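Rubredoxin\:oxygen oxidoreductase (Desulfovibrio gigas, PDB 1E5D) catalyses the four-electron reduction of one oxygen molecule to two water molecules, using a diiron centre and flavin mononucleotide. Local coordinates at residues Gln2-Ile16 against Tyr55-Ile67. Sequence-based numbering, arbitrary orientation.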
ATOM      1  N   GLN A   2      30.745  -8.802  24.696  1.00 96.79           N
ATOM      2  CA  GLN A   2      29.702  -7.990  24.080  1.00 80.57           C
ATOM      3  C   GLN A   2      28.776  -7.396  25.137  1.00 61.54           C
ATOM      4  O   GLN A   2      27.950  -6.525  24.846  1.00 60.60           O
ATOM      5  CB  GLN A   2      28.903  -8.820  23.071  1.00 87.90           C
ATOM      6  CG  GLN A   2      27.708  -8.091  22.481  1.00 94.72           C
ATOM      7  CD  GLN A   2      27.479  -8.376  21.012  1.00 95.93           C
ATOM      8  OE1 GLN A   2      28.327  -8.984  20.352  1.00 75.62           O
ATOM      9  NE2 GLN A   2      26.338  -7.944  20.487  1.00100.81           N
ATOM     10  N   ALA A   3      28.931  -7.887  26.369  1.00 35.75           N
ATOM     11  CA  ALA A   3      28.025  -7.475  27.430  1.00 26.28           C
ATOM     12  C   ALA A   3      28.367  -6.080  27.950  1.00 28.58           C
ATOM     13  O   ALA A   3      29.520  -5.664  27.974  1.00 35.48           O
ATOM     14  CB  ALA A   3      28.014  -8.475  28.570  1.00 12.96           C
ATOM     15  N   THR A   4      27.319  -5.377  28.363  1.00 30.44           N
ATOM     16  CA  THR A   4      27.448  -4.010  28.855  1.00 24.33           C
ATOM     17  C   THR A   4      26.981  -3.935  30.302  1.00 25.75           C
ATOM     18  O   THR A   4      25.875  -4.367  30.632  1.00 35.51           O
ATOM     19  CB  THR A   4      26.659  -3.015  27.984  1.00 20.70           C
ATOM     20  OG1 THR A   4      27.122  -3.076  26.632  1.00 29.06           O
ATOM     21  CG2 THR A   4      26.906  -1.595  28.455  1.00 21.54           C
ATOM     22  N   LYS A   5      27.842  -3.409  31.165  1.00 29.42           N
ATOM     23  CA  LYS A   5      27.527  -3.337  32.585  1.00 26.42           C
ATOM     24  C   LYS A   5      26.589  -2.167  32.829  1.00 26.94           C
ATOM     25  O   LYS A   5      26.892  -1.014  32.525  1.00 27.41           O
ATOM     26  CB  LYS A   5      28.779  -3.188  33.447  1.00 37.91           C
ATOM     27  CG  LYS A   5      28.774  -4.074  34.685  1.00 50.14           C
ATOM     28  CD  LYS A   5      28.973  -3.259  35.952  1.00 56.40           C
ATOM     29  CE  LYS A   5      29.467  -4.121  37.101  1.00 65.42           C
ATOM     30  NZ  LYS A   5      30.895  -3.848  37.430  1.00 83.40           N
ATOM     31  N   ILE A   6      25.428  -2.495  33.395  1.00 22.46           N
ATOM     32  CA  ILE A   6      24.515  -1.383  33.670  1.00 23.67           C
ATOM     33  C   ILE A   6      24.840  -0.865  35.067  1.00 30.62           C
ATOM     34  O   ILE A   6      25.290   0.266  35.215  1.00 34.97           O
ATOM     35  CB  ILE A   6      23.059  -1.827  33.527  1.00 24.92           C
ATOM     36  CG1 ILE A   6      22.728  -2.382  32.133  1.00 22.77           C
ATOM     37  CG2 ILE A   6      22.117  -0.698  33.896  1.00 22.71           C
ATOM     38  CD1 ILE A   6      21.485  -3.245  32.118  1.00 23.11           C
ATOM     39  N   ILE A   7      24.614  -1.748  36.017  1.00 31.85           N
ATOM     40  CA  ILE A   7      25.042  -1.666  37.399  1.00 33.65           C
ATOM     41  C   ILE A   7      25.641  -3.023  37.796  1.00 39.50           C
ATOM     42  O   ILE A   7      25.502  -4.003  37.066  1.00 53.16           O
ATOM     43  CB  ILE A   7      23.930  -1.297  38.390  1.00 27.25           C
ATOM     44  CG1 ILE A   7      22.745  -2.263  38.408  1.00 28.44           C
ATOM     45  CG2 ILE A   7      23.446   0.122  38.139  1.00 26.63           C
ATOM     46  CD1 ILE A   7      21.745  -1.960  39.500  1.00 27.45           C
ATOM     47  N   ASP A   8      26.292  -3.049  38.943  1.00 39.68           N
ATOM     48  CA  ASP A   8      26.962  -4.245  39.440  1.00 38.37           C
ATOM     49  C   ASP A   8      26.019  -5.436  39.409  1.00 31.86           C
ATOM     50  O   ASP A   8      24.933  -5.382  39.989  1.00 31.88           O
ATOM     51  CB  ASP A   8      27.479  -4.007  40.860  1.00 53.06           C
ATOM     52  CG  ASP A   8      28.420  -2.816  40.946  1.00 68.07           C
ATOM     53  OD1 ASP A   8      29.426  -2.825  40.201  1.00 77.53           O
ATOM     54  OD2 ASP A   8      28.164  -1.875  41.729  1.00 91.05           O
ATOM     55  N   GLY A   9      26.422  -6.497  38.715  1.00 28.37           N
ATOM     56  CA  GLY A   9      25.593  -7.684  38.611  1.00 29.40           C
ATOM     57  C   GLY A   9      24.469  -7.617  37.596  1.00 28.67           C
ATOM     58  O   GLY A   9      23.737  -8.601  37.459  1.00 38.46           O
ATOM     59  N   PHE A  10      24.316  -6.498  36.897  1.00 21.42           N
ATOM     60  CA  PHE A  10      23.307  -6.331  35.862  1.00 18.81           C
ATOM     61  C   PHE A  10      23.972  -6.074  34.511  1.00 18.02           C
ATOM     62  O   PHE A  10      24.687  -5.089  34.310  1.00 22.27           O
ATOM     63  CB  PHE A  10      22.363  -5.178  36.152  1.00 20.89           C
ATOM     64  CG  PHE A  10      21.310  -5.370  37.219  1.00 29.36           C
ATOM     65  CD1 PHE A  10      21.662  -5.415  38.558  1.00 34.88           C
ATOM     66  CD2 PHE A  10      19.975  -5.499  36.878  1.00 28.90           C
ATOM     67  CE1 PHE A  10      20.700  -5.586  39.533  1.00 35.86           C
ATOM     68  CE2 PHE A  10      19.006  -5.663  37.848  1.00 33.13           C
ATOM     69  CZ  PHE A  10      19.367  -5.703  39.181  1.00 35.24           C
ATOM     70  N   HIS A  11      23.751  -6.966  33.542  1.00 13.62           N
ATOM     71  CA  HIS A  11      24.366  -6.682  32.245  1.00 18.10           C
ATOM     72  C   HIS A  11      23.353  -6.746  31.107  1.00 21.38           C
ATOM     73  O   HIS A  11      22.444  -7.572  31.084  1.00 19.84           O
ATOM     74  CB  HIS A  11      25.505  -7.654  31.944  1.00 29.37           C
ATOM     75  CG  HIS A  11      26.468  -7.812  33.081  1.00 37.43           C
ATOM     76  ND1 HIS A  11      27.737  -7.272  33.058  1.00 36.68           N
ATOM     77  CD2 HIS A  11      26.336  -8.447  34.269  1.00 34.35           C
ATOM     78  CE1 HIS A  11      28.349  -7.569  34.188  1.00 37.83           C
ATOM     79  NE2 HIS A  11      27.523  -8.281  34.933  1.00 37.50           N
ATOM     80  N   LEU A  12      23.578  -5.836  30.176  1.00 23.92           N
ATOM     81  CA  LEU A  12      22.873  -5.746  28.909  1.00 24.75           C
ATOM     82  C   LEU A  12      23.512  -6.705  27.912  1.00 24.24           C
ATOM     83  O   LEU A  12      24.687  -6.556  27.562  1.00 27.74           O
ATOM     84  CB  LEU A  12      22.920  -4.308  28.419  1.00 28.33           C
ATOM     85  CG  LEU A  12      22.365  -3.904  27.059  1.00 25.75           C
ATOM     86  CD1 LEU A  12      23.437  -4.036  25.987  1.00 42.19           C
ATOM     87  CD2 LEU A  12      21.134  -4.710  26.680  1.00 14.31           C
ATOM     88  N   VAL A  13      22.756  -7.693  27.439  1.00 20.87           N
ATOM     89  CA  VAL A  13      23.290  -8.555  26.383  1.00 19.33           C
ATOM     90  C   VAL A  13      22.325  -8.561  25.201  1.00 25.88           C
ATOM     91  O   VAL A  13      21.160  -8.177  25.336  1.00 35.17           O
ATOM     92  CB  VAL A  13      23.523  -9.999  26.856  1.00 21.66           C
ATOM     93  CG1 VAL A  13      24.726 -10.072  27.783  1.00 23.92           C
ATOM     94  CG2 VAL A  13      22.289 -10.544  27.560  1.00  8.48           C
ATOM     95  N   GLY A  14      22.798  -8.997  24.038  1.00 24.43           N
ATOM     96  CA  GLY A  14      21.943  -9.149  22.873  1.00 15.03           C
ATOM     97  C   GLY A  14      22.600  -8.754  21.572  1.00 17.64           C
ATOM     98  O   GLY A  14      23.767  -9.048  21.323  1.00 23.15           O
ATOM     99  N   ALA A  15      21.850  -8.058  20.710  1.00 19.11           N
ATOM    100  CA  ALA A  15      22.395  -7.712  19.408  1.00 11.37           C
ATOM    101  C   ALA A  15      21.889  -6.371  18.907  1.00 13.74           C
ATOM    102  O   ALA A  15      20.712  -6.039  19.025  1.00 23.18           O
ATOM    103  CB  ALA A  15      22.042  -8.801  18.402  1.00 14.47           C
ATOM    104  N   ILE A  16      22.828  -5.634  18.336  1.00 14.54           N
ATOM    105  CA  ILE A  16      22.553  -4.408  17.615  1.00 18.05           C
ATOM    106  C   ILE A  16      22.242  -4.748  16.160  1.00 22.88           C
ATOM    107  O   ILE A  16      23.058  -5.358  15.472  1.00 28.36           O
ATOM    108  CB  ILE A  16      23.712  -3.402  17.652  1.00 20.93           C
ATOM    109  CG1 ILE A  16      24.366  -3.242  19.020  1.00 24.99           C
ATOM    110  CG2 ILE A  16      23.225  -2.062  17.128  1.00 14.18           C
ATOM    111  CD1 ILE A  16      24.589  -1.810  19.452  1.00 37.16           C
ATOM    112  N   TYR A  55      19.858 -14.117  16.266  1.00 23.83           N
ATOM    113  CA  TYR A  55      20.918 -13.513  17.064  1.00 25.07           C
ATOM    114  C   TYR A  55      21.217 -14.309  18.327  1.00 21.30           C
ATOM    115  O   TYR A  55      21.917 -13.790  19.197  1.00 25.76           O
ATOM    116  CB  TYR A  55      20.551 -12.074  17.434  1.00 23.74           C
ATOM    117  CG  TYR A  55      20.615 -11.124  16.261  1.00 22.88           C
ATOM    118  CD1 TYR A  55      21.787 -10.954  15.533  1.00 22.84           C
ATOM    119  CD2 TYR A  55      19.494 -10.395  15.885  1.00 24.61           C
ATOM    120  CE1 TYR A  55      21.830 -10.080  14.461  1.00 23.40           C
ATOM    121  CE2 TYR A  55      19.531  -9.518  14.812  1.00 25.19           C
ATOM    122  CZ  TYR A  55      20.703  -9.369  14.106  1.00 23.48           C
ATOM    123  OH  TYR A  55      20.748  -8.500  13.044  1.00 34.05           O
ATOM    124  N   LYS A  56      20.711 -15.530  18.429  1.00 18.89           N
ATOM    125  CA  LYS A  56      20.994 -16.379  19.587  1.00 23.38           C
ATOM    126  C   LYS A  56      22.492 -16.444  19.845  1.00 23.75           C
ATOM    127  O   LYS A  56      22.968 -16.344  20.975  1.00 24.56           O
ATOM    128  CB  LYS A  56      20.413 -17.773  19.374  1.00 27.19           C
ATOM    129  CG  LYS A  56      21.005 -18.482  18.166  1.00 42.86           C
ATOM    130  CD  LYS A  56      20.680 -19.964  18.171  1.00 60.83           C
ATOM    131  CE  LYS A  56      19.392 -20.249  17.411  1.00 68.30           C
ATOM    132  NZ  LYS A  56      18.224 -20.333  18.330  1.00 82.68           N
ATOM    133  N   GLY A  57      23.287 -16.576  18.788  1.00 24.06           N
ATOM    134  CA  GLY A  57      24.732 -16.597  18.949  1.00 24.08           C
ATOM    135  C   GLY A  57      25.287 -15.352  19.602  1.00 29.29           C
ATOM    136  O   GLY A  57      26.047 -15.434  20.569  1.00 28.96           O
ATOM    137  N   GLU A  58      24.934 -14.165  19.093  1.00 26.43           N
ATOM    138  CA  GLU A  58      25.468 -12.963  19.728  1.00 25.87           C
ATOM    139  C   GLU A  58      25.016 -12.892  21.181  1.00 23.09           C
ATOM    140  O   GLU A  58      25.738 -12.394  22.038  1.00 23.30           O
ATOM    141  CB  GLU A  58      25.024 -11.696  19.011  1.00 33.56           C
ATOM    142  CG  GLU A  58      25.403 -11.611  17.548  1.00 45.08           C
ATOM    143  CD  GLU A  58      25.646 -10.174  17.118  1.00 52.49           C
ATOM    144  OE1 GLU A  58      25.337  -9.262  17.915  1.00 54.24           O
ATOM    145  OE2 GLU A  58      26.142  -9.984  15.985  1.00 79.51           O
ATOM    146  N   LEU A  59      23.809 -13.387  21.446  1.00 18.59           N
ATOM    147  CA  LEU A  59      23.307 -13.345  22.817  1.00 22.97           C
ATOM    148  C   LEU A  59      24.150 -14.248  23.705  1.00 25.14           C
ATOM    149  O   LEU A  59      24.612 -13.838  24.768  1.00 22.32           O
ATOM    150  CB  LEU A  59      21.830 -13.734  22.870  1.00 13.41           C
ATOM    151  CG  LEU A  59      21.200 -13.924  24.247  1.00  9.85           C
ATOM    152  CD1 LEU A  59      21.244 -12.637  25.061  1.00 14.79           C
ATOM    153  CD2 LEU A  59      19.766 -14.411  24.122  1.00 13.52           C
ATOM    154  N   LEU A  60      24.359 -15.490  23.264  1.00 22.74           N
ATOM    155  CA  LEU A  60      25.082 -16.437  24.113  1.00 23.22           C
ATOM    156  C   LEU A  60      26.520 -15.981  24.329  1.00 23.22           C
ATOM    157  O   LEU A  60      27.075 -16.140  25.416  1.00 25.33           O
ATOM    158  CB  LEU A  60      25.046 -17.837  23.511  1.00 23.13           C
ATOM    159  CG  LEU A  60      23.722 -18.596  23.633  1.00 23.23           C
ATOM    160  CD1 LEU A  60      23.696 -19.759  22.653  1.00 17.12           C
ATOM    161  CD2 LEU A  60      23.510 -19.061  25.064  1.00 21.41           C
ATOM    162  N   CYS A  61      27.108 -15.407  23.286  1.00 20.51           N
ATOM    163  CA  CYS A  61      28.469 -14.899  23.389  1.00 25.22           C
ATOM    164  C   CYS A  61      28.536 -13.839  24.481  1.00 28.12           C
ATOM    165  O   CYS A  61      29.425 -13.839  25.329  1.00 43.26           O
ATOM    166  CB  CYS A  61      28.936 -14.315  22.058  1.00 29.37           C
ATOM    167  SG  CYS A  61      30.463 -15.019  21.381  1.00 96.06           S
ATOM    168  N   GLY A  62      27.570 -12.929  24.456  1.00 23.91           N
ATOM    169  CA  GLY A  62      27.543 -11.817  25.400  1.00 19.22           C
ATOM    170  C   GLY A  62      27.390 -12.345  26.808  1.00 17.79           C
ATOM    171  O   GLY A  62      28.186 -12.028  27.682  1.00 26.00           O
ATOM    172  N   ILE A  63      26.359 -13.158  26.983  1.00 15.44           N
ATOM    173  CA  ILE A  63      26.132 -13.864  28.226  1.00 23.07           C
ATOM    174  C   ILE A  63      27.423 -14.492  28.753  1.00 24.49           C
ATOM    175  O   ILE A  63      27.833 -14.266  29.889  1.00 30.10           O
ATOM    176  CB  ILE A  63      25.113 -15.007  28.048  1.00 28.19           C
ATOM    177  CG1 ILE A  63      23.681 -14.552  27.804  1.00 27.69           C
ATOM    178  CG2 ILE A  63      25.201 -15.956  29.240  1.00 25.44           C
ATOM    179  CD1 ILE A  63      22.645 -15.654  27.899  1.00 25.61           C
ATOM    180  N   ALA A  64      28.049 -15.288  27.889  1.00 25.43           N
ATOM    181  CA  ALA A  64      29.230 -16.052  28.269  1.00 27.14           C
ATOM    182  C   ALA A  64      30.369 -15.146  28.712  1.00 31.38           C
ATOM    183  O   ALA A  64      31.273 -15.588  29.416  1.00 42.72           O
ATOM    184  CB  ALA A  64      29.687 -16.938  27.118  1.00 15.07           C
ATOM    185  N   SER A  65      30.321 -13.884  28.299  1.00 34.35           N
ATOM    186  CA  SER A  65      31.366 -12.917  28.632  1.00 32.72           C
ATOM    187  C   SER A  65      31.366 -12.623  30.130  1.00 32.26           C
ATOM    188  O   SER A  65      32.337 -12.146  30.705  1.00 43.90           O
ATOM    189  CB  SER A  65      31.186 -11.612  27.856  1.00 35.51           C
ATOM    190  OG  SER A  65      30.236 -10.773  28.491  1.00 46.01           O
ATOM    191  N   VAL A  66      30.226 -12.935  30.729  1.00 31.37           N
ATOM    192  CA  VAL A  66      29.987 -12.715  32.143  1.00 35.32           C
ATOM    193  C   VAL A  66      30.057 -14.018  32.930  1.00 35.88           C
ATOM    194  O   VAL A  66      30.566 -14.076  34.043  1.00 55.12           O
ATOM    195  CB  VAL A  66      28.597 -12.073  32.340  1.00 36.13           C
ATOM    196  CG1 VAL A  66      28.305 -11.865  33.816  1.00 24.90           C
ATOM    197  CG2 VAL A  66      28.499 -10.757  31.579  1.00 33.57           C
ATOM    198  N   ILE A  67      29.525 -15.069  32.319  1.00 29.71           N
ATOM    199  CA  ILE A  67      29.295 -16.328  32.999  1.00 25.49           C
ATOM    200  C   ILE A  67      28.982 -17.445  32.020  1.00 27.40           C
ATOM    201  O   ILE A  67      28.495 -17.197  30.917  1.00 36.86           O
ATOM    202  CB  ILE A  67      28.110 -16.177  33.981  1.00 31.33           C
ATOM    203  CG1 ILE A  67      28.105 -17.227  35.088  1.00 37.62           C
ATOM    204  CG2 ILE A  67      26.791 -16.152  33.214  1.00 22.20           C
ATOM    205  CD1 ILE A  67      26.819 -17.341  35.867  1.00 43.98           C
TER
HETATM  206  O   HOH W   1      25.587  -6.384  17.860  1.00 38.19           O
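Helix 56-64 of the metallo-beta-lactamase-like domain packs on the N-terminal hairpin of strands 4-7 and 10-17, running nearly antiparallel to strand 10-13 (155°), with 8.3 Å between the two axes. In the middle, Val13 drives CG1 against the backbone of the helix, 3.6 Å from Gly62 C; the helix can come this close because Gly62 has no side chain. The other branch, CG2, meets Leu59 CD1 at 3.4 Å, the two side chains crossing at about a right angle.

Toward the helix's C-terminal end, Val66 and His11 come from opposite directions, and Val66 CG2 sits over the centre of the imidazole face, 3.8 Å above its plane, in a CH-pi contact. With CG1 anti to the backbone N (chi1 178°), CG2 is the branch left to lie over the ring centre, and it also touches Ala3 CB.

At the other end, Ala15 CB lies over one face of the Tyr55 ring, offset toward its rim and 3.5 Å from Tyr55 CG. Beside it, the poorly ordered Gln2 donates an NE2 hydrogen to Glu58 OE1 (3.1 Å, 153° at the hydrogen), approaching from above the carboxylate plane. A water links this same oxygen to Ile16 N.

Leu59 also touches Leu91 of helix 88-95, so it bridges the hairpin and the next long helix, on one sheet of the alpha-beta/beta-alpha sandwich characteristic of the metallo-beta-lactamase fold.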